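Local atomic coordinates of 2,5-dihydroxypyridine 5,6-dioxygenase (Pseudomonas putida KT2440, PDB entry 7CUP), a protein that catalyses the iron(II)-dependent dioxygenolytic cleavage of the 2,5-dihydroxypyridine ring between carbons 5 and 6, giving N-formylmaleamate in the aerobic breakdown of nicotinate. Residues 126-129 with 130-134; 241-244 with 245-249; 288-291 with 292-295. All blocks are in the same frame, centred on the assembly; numbering follows the deposited sequence.

Contact 1. Residues 126-129 with 130-134; sequences PEVL and ARMLP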
loop_
_atom_site.group_PDB
_atom_site.type_symbol
_atom_site.label_atom_id
_atom_site.label_comp_id
_atom_site.label_asym_id
_atom_site.label_seq_id
_atom_site.Cartn_x
_atom_site.Cartn_y
_atom_site.Cartn_z
ATOM N N PRO A 126 15.728 9.961 8.099
ATOM C CA PRO A 126 16.246 9.240 9.267
ATOM C C PRO A 126 17.778 9.184 9.353
ATOM O O PRO A 126 18.308 9.297 10.443
ATOM C CB PRO A 126 15.692 7.816 9.079
ATOM C CG PRO A 126 14.405 8.019 8.292
ATOM C CD PRO A 126 14.650 9.226 7.409
ATOM N N GLU A 127 18.475 9.032 8.220
ATOM C CA GLU A 127 19.954 8.924 8.231
ATOM C C GLU A 127 20.564 10.253 8.740
ATOM O O GLU A 127 21.629 10.230 9.402
ATOM C CB GLU A 127 20.491 8.521 6.853
ATOM C CG GLU A 127 20.055 7.124 6.404
ATOM C CD GLU A 127 18.563 6.887 6.175
ATOM O OE1 GLU A 127 17.854 7.875 5.807
ATOM O OE2 GLU A 127 18.095 5.711 6.385
ATOM N N VAL A 128 19.970 11.380 8.377
ATOM C CA VAL A 128 20.438 12.727 8.794
ATOM C C VAL A 128 20.106 12.865 10.278
ATOM O O VAL A 128 20.961 13.389 11.031
ATOM C CB VAL A 128 19.756 13.811 7.946
ATOM C CG1 VAL A 128 20.028 15.228 8.466
ATOM C CG2 VAL A 128 20.161 13.673 6.492
ATOM N N LEU A 129 18.915 12.408 10.672
ATOM C CA LEU A 129 18.496 12.426 12.088
ATOM C C LEU A 129 19.510 11.630 12.929
ATOM O O LEU A 129 19.775 12.064 14.073
ATOM C CB LEU A 129 17.084 11.861 12.248
ATOM C CG LEU A 129 15.918 12.663 11.667
ATOM C CD1 LEU A 129 14.622 12.005 12.061
ATOM C CD2 LEU A 129 15.933 14.106 12.131
ATOM N N ALA A 130 20.046 10.510 12.421
ATOM C CA ALA A 130 21.005 9.647 13.166
ATOM C C ALA A 130 22.361 10.334 13.252
ATOM O O ALA A 130 22.968 10.322 14.343
ATOM C CB ALA A 130 21.142 8.276 12.554
ATOM N N ARG A 131 22.804 10.960 12.165
ATOM C CA ARG A 131 24.158 11.561 12.100
ATOM C C ARG A 131 24.236 12.776 13.038
ATOM O O ARG A 131 25.315 13.009 13.553
ATOM C CB ARG A 131 24.499 11.943 10.656
ATOM C CG ARG A 131 25.886 12.548 10.472
ATOM C CD ARG A 131 26.322 12.579 9.017
ATOM N NE ARG A 131 25.334 13.089 8.056
ATOM C CZ ARG A 131 25.111 14.365 7.798
ATOM N NH1 ARG A 131 25.731 15.310 8.490
ATOM N NH2 ARG A 131 24.224 14.698 6.883
ATOM N N MET A 132 23.154 13.559 13.198
ATOM C CA MET A 132 23.124 14.703 14.146
ATOM C C MET A 132 22.136 14.416 15.297
ATOM O O MET A 132 21.436 15.315 15.718
ATOM C CB MET A 132 22.804 16.003 13.404
ATOM C CG MET A 132 23.898 16.359 12.457
ATOM S SD MET A 132 23.558 17.761 11.430
ATOM C CE MET A 132 22.615 17.011 10.094
ATOM N N LEU A 133 22.107 13.192 15.798
ATOM C CA LEU A 133 21.279 12.821 16.980
ATOM C C LEU A 133 21.646 13.744 18.141
ATOM O O LEU A 133 22.824 13.880 18.479
ATOM C CB LEU A 133 21.570 11.372 17.350
ATOM C CG LEU A 133 20.678 10.807 18.444
ATOM C CD1 LEU A 133 19.256 10.627 17.935
ATOM C CD2 LEU A 133 21.260 9.498 18.945
ATOM N N PRO A 134 20.671 14.469 18.717
ATOM C CA PRO A 134 20.985 15.496 19.711
ATOM C C PRO A 134 21.629 14.970 21.015
ATOM O O PRO A 134 21.377 13.836 21.420
ATOM C CB PRO A 134 19.631 16.164 19.977
ATOM C CG PRO A 134 18.808 15.852 18.757
ATOM C CD PRO A 134 19.261 14.483 18.311
HETATM O O HOH W 1 23.598 11.007 7.245
#

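Contact 2. Residues 241-244 with 245-249; sequences GGFE and AEYLR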
loop_
_atom_site.group_PDB
_atom_site.type_symbol
_atom_site.label_atom_id
_atom_site.label_comp_id
_atom_site.label_asym_id
_atom_site.label_seq_id
_atom_site.Cartn_x
_atom_site.Cartn_y
_atom_site.Cartn_z
ATOM N N GLY A 241 27.373 39.816 -9.838
ATOM C CA GLY A 241 28.238 38.702 -10.256
ATOM C C GLY A 241 27.957 38.384 -11.709
ATOM O O GLY A 241 27.559 39.303 -12.435
ATOM N N GLY A 242 28.086 37.117 -12.093
ATOM C CA GLY A 242 27.718 36.620 -13.430
ATOM C C GLY A 242 26.402 35.874 -13.371
ATOM O O GLY A 242 25.348 36.526 -13.289
ATOM N N PHE A 243 26.443 34.545 -13.338
ATOM C CA PHE A 243 25.216 33.742 -13.554
ATOM C C PHE A 243 24.442 33.612 -12.235
ATOM O O PHE A 243 23.240 33.859 -12.252
ATOM C CB PHE A 243 25.521 32.389 -14.202
ATOM C CG PHE A 243 24.321 31.485 -14.184
ATOM C CD1 PHE A 243 23.163 31.856 -14.844
ATOM C CD2 PHE A 243 24.309 30.343 -13.407
ATOM C CE1 PHE A 243 22.034 31.057 -14.765
ATOM C CE2 PHE A 243 23.181 29.538 -13.338
ATOM C CZ PHE A 243 22.050 29.891 -14.027
ATOM N N GLU A 244 25.096 33.193 -11.159
ATOM C CA GLU A 244 24.414 33.011 -9.867
ATOM C C GLU A 244 23.652 34.304 -9.545
ATOM O O GLU A 244 22.492 34.202 -9.169
ATOM C CB GLU A 244 25.379 32.635 -8.747
ATOM C CG GLU A 244 25.721 31.152 -8.690
ATOM C CD GLU A 244 26.973 30.790 -9.455
ATOM O OE1 GLU A 244 27.349 29.608 -9.437
ATOM O OE2 GLU A 244 27.567 31.704 -10.064
ATOM N N ALA A 245 24.293 35.469 -9.694
ATOM C CA ALA A 245 23.707 36.791 -9.373
ATOM C C ALA A 245 22.454 37.013 -10.213
ATOM O O ALA A 245 21.436 37.412 -9.683
ATOM C CB ALA A 245 24.726 37.878 -9.601
ATOM N N GLU A 246 22.506 36.764 -11.501
ATOM C CA GLU A 246 21.315 36.996 -12.352
ATOM C C GLU A 246 20.169 36.074 -11.898
ATOM O O GLU A 246 19.008 36.510 -11.885
ATOM C CB GLU A 246 21.652 36.692 -13.805
ATOM C CG GLU A 246 20.515 36.997 -14.751
ATOM C CD GLU A 246 20.885 36.605 -16.161
ATOM O OE1 GLU A 246 20.037 36.704 -17.037
ATOM O OE2 GLU A 246 22.036 36.193 -16.373
ATOM N N TYR A 247 20.481 34.822 -11.577
ATOM C CA TYR A 247 19.477 33.826 -11.123
ATOM C C TYR A 247 18.885 34.307 -9.799
ATOM O O TYR A 247 17.654 34.289 -9.670
ATOM C CB TYR A 247 20.083 32.425 -11.019
ATOM C CG TYR A 247 19.119 31.347 -10.582
ATOM C CD1 TYR A 247 18.799 31.171 -9.249
ATOM C CD2 TYR A 247 18.545 30.480 -11.490
ATOM C CE1 TYR A 247 17.926 30.180 -8.826
ATOM C CE2 TYR A 247 17.697 29.461 -11.079
ATOM C CZ TYR A 247 17.376 29.316 -9.741
ATOM O OH TYR A 247 16.504 28.364 -9.308
ATOM N N LEU A 248 19.729 34.730 -8.855
ATOM C CA LEU A 248 19.262 35.245 -7.540
ATOM C C LEU A 248 18.388 36.471 -7.791
ATOM O O LEU A 248 17.288 36.533 -7.210
ATOM C CB LEU A 248 20.448 35.581 -6.638
ATOM C CG LEU A 248 20.082 36.071 -5.241
ATOM C CD1 LEU A 248 19.077 35.139 -4.547
ATOM C CD2 LEU A 248 21.325 36.279 -4.389
ATOM N N ARG A 249 18.826 37.408 -8.633
ATOM C CA ARG A 249 18.049 38.659 -8.849
ATOM C C ARG A 249 16.681 38.309 -9.445
ATOM O O ARG A 249 15.682 38.887 -9.026
ATOM C CB ARG A 249 18.757 39.654 -9.775
ATOM C CG ARG A 249 19.867 40.482 -9.150
ATOM C CD ARG A 249 20.330 41.563 -10.144
ATOM N NE ARG A 249 20.809 41.032 -11.431
ATOM C CZ ARG A 249 22.058 40.659 -11.691
ATOM N NH1 ARG A 249 23.005 40.731 -10.771
ATOM N NH2 ARG A 249 22.366 40.213 -12.893
HETATM O O HOH W 2 24.908 39.082 -13.441
HETATM O O HOH W 3 27.661 35.311 -9.836
HETATM O O HOH W 4 24.167 38.024 -16.164
#

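Contact 3. Residues 288-291 with 292-295; sequences MCMD and ARAF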
loop_
_atom_site.group_PDB
_atom_site.type_symbol
_atom_site.label_atom_id
_atom_site.label_comp_id
_atom_site.label_asym_id
_atom_site.label_seq_id
_atom_site.Cartn_x
_atom_site.Cartn_y
_atom_site.Cartn_z
ATOM N N MET A 288 15.694 19.834 3.765
ATOM C CA MET A 288 15.933 21.298 3.708
ATOM C C MET A 288 17.425 21.629 3.923
ATOM O O MET A 288 17.798 22.796 3.816
ATOM C CB MET A 288 15.059 21.971 4.756
ATOM C CG MET A 288 15.502 21.717 6.186
ATOM S SD MET A 288 14.439 22.641 7.331
ATOM C CE MET A 288 12.842 22.159 6.679
ATOM N N CYS A 289 18.277 20.635 4.131
ATOM C CA CYS A 289 19.748 20.786 4.280
ATOM C C CYS A 289 20.034 21.599 5.553
ATOM O O CYS A 289 20.537 22.763 5.509
ATOM C CB CYS A 289 20.426 21.375 3.042
ATOM S SG CYS A 289 22.228 21.130 3.096
ATOM N N MET A 290 19.787 20.955 6.682
ATOM C CA MET A 290 20.226 21.464 8.006
ATOM C C MET A 290 21.750 21.433 8.118
ATOM O O MET A 290 22.258 22.268 8.868
ATOM C CB MET A 290 19.576 20.672 9.137
ATOM C CG MET A 290 18.106 20.973 9.276
ATOM S SD MET A 290 17.732 22.755 9.385
ATOM C CE MET A 290 18.561 23.183 10.906
ATOM N N ASP A 291 22.443 20.568 7.369
ATOM C CA ASP A 291 23.926 20.538 7.337
ATOM C C ASP A 291 24.461 21.927 6.961
ATOM O O ASP A 291 25.415 22.385 7.601
ATOM C CB ASP A 291 24.417 19.476 6.365
ATOM C CG ASP A 291 24.469 18.088 6.955
ATOM O OD1 ASP A 291 25.476 17.785 7.643
ATOM O OD2 ASP A 291 23.526 17.309 6.716
ATOM N N ALA A 292 23.883 22.552 5.925
ATOM C CA ALA A 292 24.305 23.854 5.389
ATOM C C ALA A 292 24.017 24.922 6.440
ATOM O O ALA A 292 24.835 25.826 6.574
ATOM C CB ALA A 292 23.587 24.146 4.084
ATOM N N ARG A 293 22.888 24.839 7.153
ATOM C CA ARG A 293 22.552 25.889 8.150
ATOM C C ARG A 293 23.468 25.764 9.375
ATOM O O ARG A 293 23.747 26.804 10.003
ATOM C CB ARG A 293 21.083 25.841 8.573
ATOM C CG ARG A 293 20.094 26.136 7.457
ATOM C CD ARG A 293 18.675 26.136 7.941
ATOM N NE ARG A 293 17.821 26.584 6.856
ATOM C CZ ARG A 293 17.420 25.837 5.831
ATOM N NH1 ARG A 293 17.790 24.563 5.752
ATOM N NH2 ARG A 293 16.640 26.364 4.890
ATOM N N ALA A 294 23.826 24.549 9.785
ATOM C CA ALA A 294 24.326 24.286 11.154
ATOM C C ALA A 294 25.845 24.083 11.204
ATOM O O ALA A 294 26.352 24.080 12.325
ATOM C CB ALA A 294 23.610 23.121 11.809
ATOM N N PHE A 295 26.554 23.885 10.101
ATOM C CA PHE A 295 27.947 23.381 10.184
ATOM C C PHE A 295 28.791 24.342 11.050
ATOM O O PHE A 295 28.651 25.584 10.976
ATOM C CB PHE A 295 28.521 23.079 8.805
ATOM C CG PHE A 295 28.802 24.241 7.870
ATOM C CD1 PHE A 295 30.050 24.843 7.845
ATOM C CD2 PHE A 295 27.877 24.635 6.906
ATOM C CE1 PHE A 295 30.342 25.835 6.920
ATOM C CE2 PHE A 295 28.170 25.638 5.992
ATOM C CZ PHE A 295 29.398 26.250 6.008
HETATM O O HOH W 5 16.404 24.792 2.404
#

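Contact 1. Residues 126-129 with 130-134
Val128 and Met132 meet one helical turn apart: chi1 of Val128 (171°) carries CG1 opposite the backbone N, on the carbonyl side, while the methionine chain runs out straight and then turns at its last bond (chi3 -84°), which swings CE back toward the valine. The two side chains lie alongside each other, pointing the same way, and CE of Met132 comes to 3.5 Å from CG1 of Val128. Both residues are buried; the branched valine offers a fixed methyl, and the unbranched, flexible methionine can fold its terminal methyl against it. The backbone that carries them is the short helix 126-131 itself. Pro126 can start such a helix because a residue in the first turn need give no backbone N-H, yet its O receives Ala130 N at 2.9 Å. Glu127 O takes Arg131 N in the same way, and Val128 O takes Met132 N at 3.1 Å with an N-H...O angle of 160°. Met132 then leaves helical geometry; Leu133 N turns instead to Ala130 O, in a weak bond, and Leu129 O accepts from Trp190 NE1. On another flank Arg131 bends at chi3, and its NE gives a hydrogen bond of 2.8 Å to water 1, which in turn donates weakly to Glu127 O. A salt bridge from NH1 to Asp291 OD1 probably offsets the charge of this buried arginine. The small methyl of Ala130 fits between Met11 of helix 5-18 and Asn63 of a second subunit. Within the fold the turn comes after strand 118-121 of the parallel sheet; Pro126 and Leu129 also pack on helix 5-18, and Met132 reaches the loop at Pro191 beyond strand 187-189.

Contact 2. Residues 241-244 with 245-249
Ala245 sets its methyl against the glycine pair that leads into helix 243-253, with CB of Ala245 3.3 Å from Gly241 N. The fit is close, which suits a residue without a side chain at Gly241, and a methyl is about all that fits so near its backbone. Gly242 holds the N-cap position without a side chain to cap with, and water does part of that work: water 3 accepts from Gly242 N at 2.9 Å and, weakly, from Ala245 N. Glu244 enters the contact mainly through its backbone, its O accepting Leu248 N at 2.8 Å in a nearly straight bond of 165°. Its side chain, bent at chi2 (93°), carries the carboxylate away from the turn to the backbone N of Arg224 and to the guanidinium of Arg224 of a third subunit. An acid suits the first turn of a helix, where it would probably be stabilised by the positive end of the dipole. Phe243 and Tyr247 are one turn apart; Phe243 O receives Tyr247 N at 3.0 Å, and their rings come together obliquely and loosely, CZ of Phe243 lying 4.4 Å from CD2 of Tyr247. A chi1 of -179° sends the tyrosine ring out from the helix to the subunit boundary, where its OH bonds Thr277 O of the third subunit. Farther round, Arg249 NH2 gives a 2.8 Å hydrogen bond to water 2, which also lies within bonding distance of the Gly241 and Gly242 carbonyls. Glu246 bridges to Arg324, just after strand 319-323 of the third subunit. The helix follows strand 235-240 after the two glycines, and Arg249 NH1 returns to that strand by bonding Ile239 O.

Contact 3. Residues 288-291 with 292-295
Arg293 reaches back along the short helix 290-294 to the residues just before its start, where Cys289 is the N-cap. Its chain is extended from CG to NE, long enough to cross Met288 at about a right angle and bring the guanidinium to that residue's carbonyl. NH1 of Arg293 donates to Met288 O at 2.6 Å; the oxygen lies close to the guanidinium plane, whereas the donor stands well above the carbonyl plane, 55° out of it. SD of Met288 lies over one guanidinium face, and SD of Met290 approaches obliquely, 3.8 Å from CD of Arg293. The two thioethers give a polarisable, uncharged lining to a buried cation. NE forms a salt bridge with Asp320, an iron ligand, so Arg293 is a second-shell residue that probably helps position that carboxylate. With alanine in its place, Asp320 would probably lose the salt bridge that steadies its carboxylate, and Met288 O the NH1 donor. At the cap, cysteine is a modest acceptor: Cys289 SG, set opposite its own backbone N by chi1 of Cys289 (-165°), takes a weak bond from Ala292 N. Cys289 SG also touches Ala292 CB at 3.5 Å. At the other end, Phe295 turns its ring edge to Asp291 O. Water 5 completes the arginine's grip, donating to Met288 O at 2.8 Å and accepting from Arg293 NH2 at 3.0 Å.

From the N terminus the three contacts follow in series; each is local, within one helix and its end, and closes no long loop, and none nests in or crosses another. Contact 1 spans the short helix that follows strand 118-121 of the parallel sheet. Contact 2 opens the helix after strand 235-240, at a subunit boundary, with its centre 34 Å from that of contact 1. Contact 3 comes last, in the connection between strands 263-269 and 299-303 of an antiparallel sheet, and beside the iron. Contacts 1 and 3 touch: Arg131 NH1 lies 2.6 Å from Asp291 OD1, tying helix 126-131 to helix 290-294, and Met132 CE packs on Asp291 OD2. Contact 2 stays apart, about 13 Å from contact 3 at the nearest atoms.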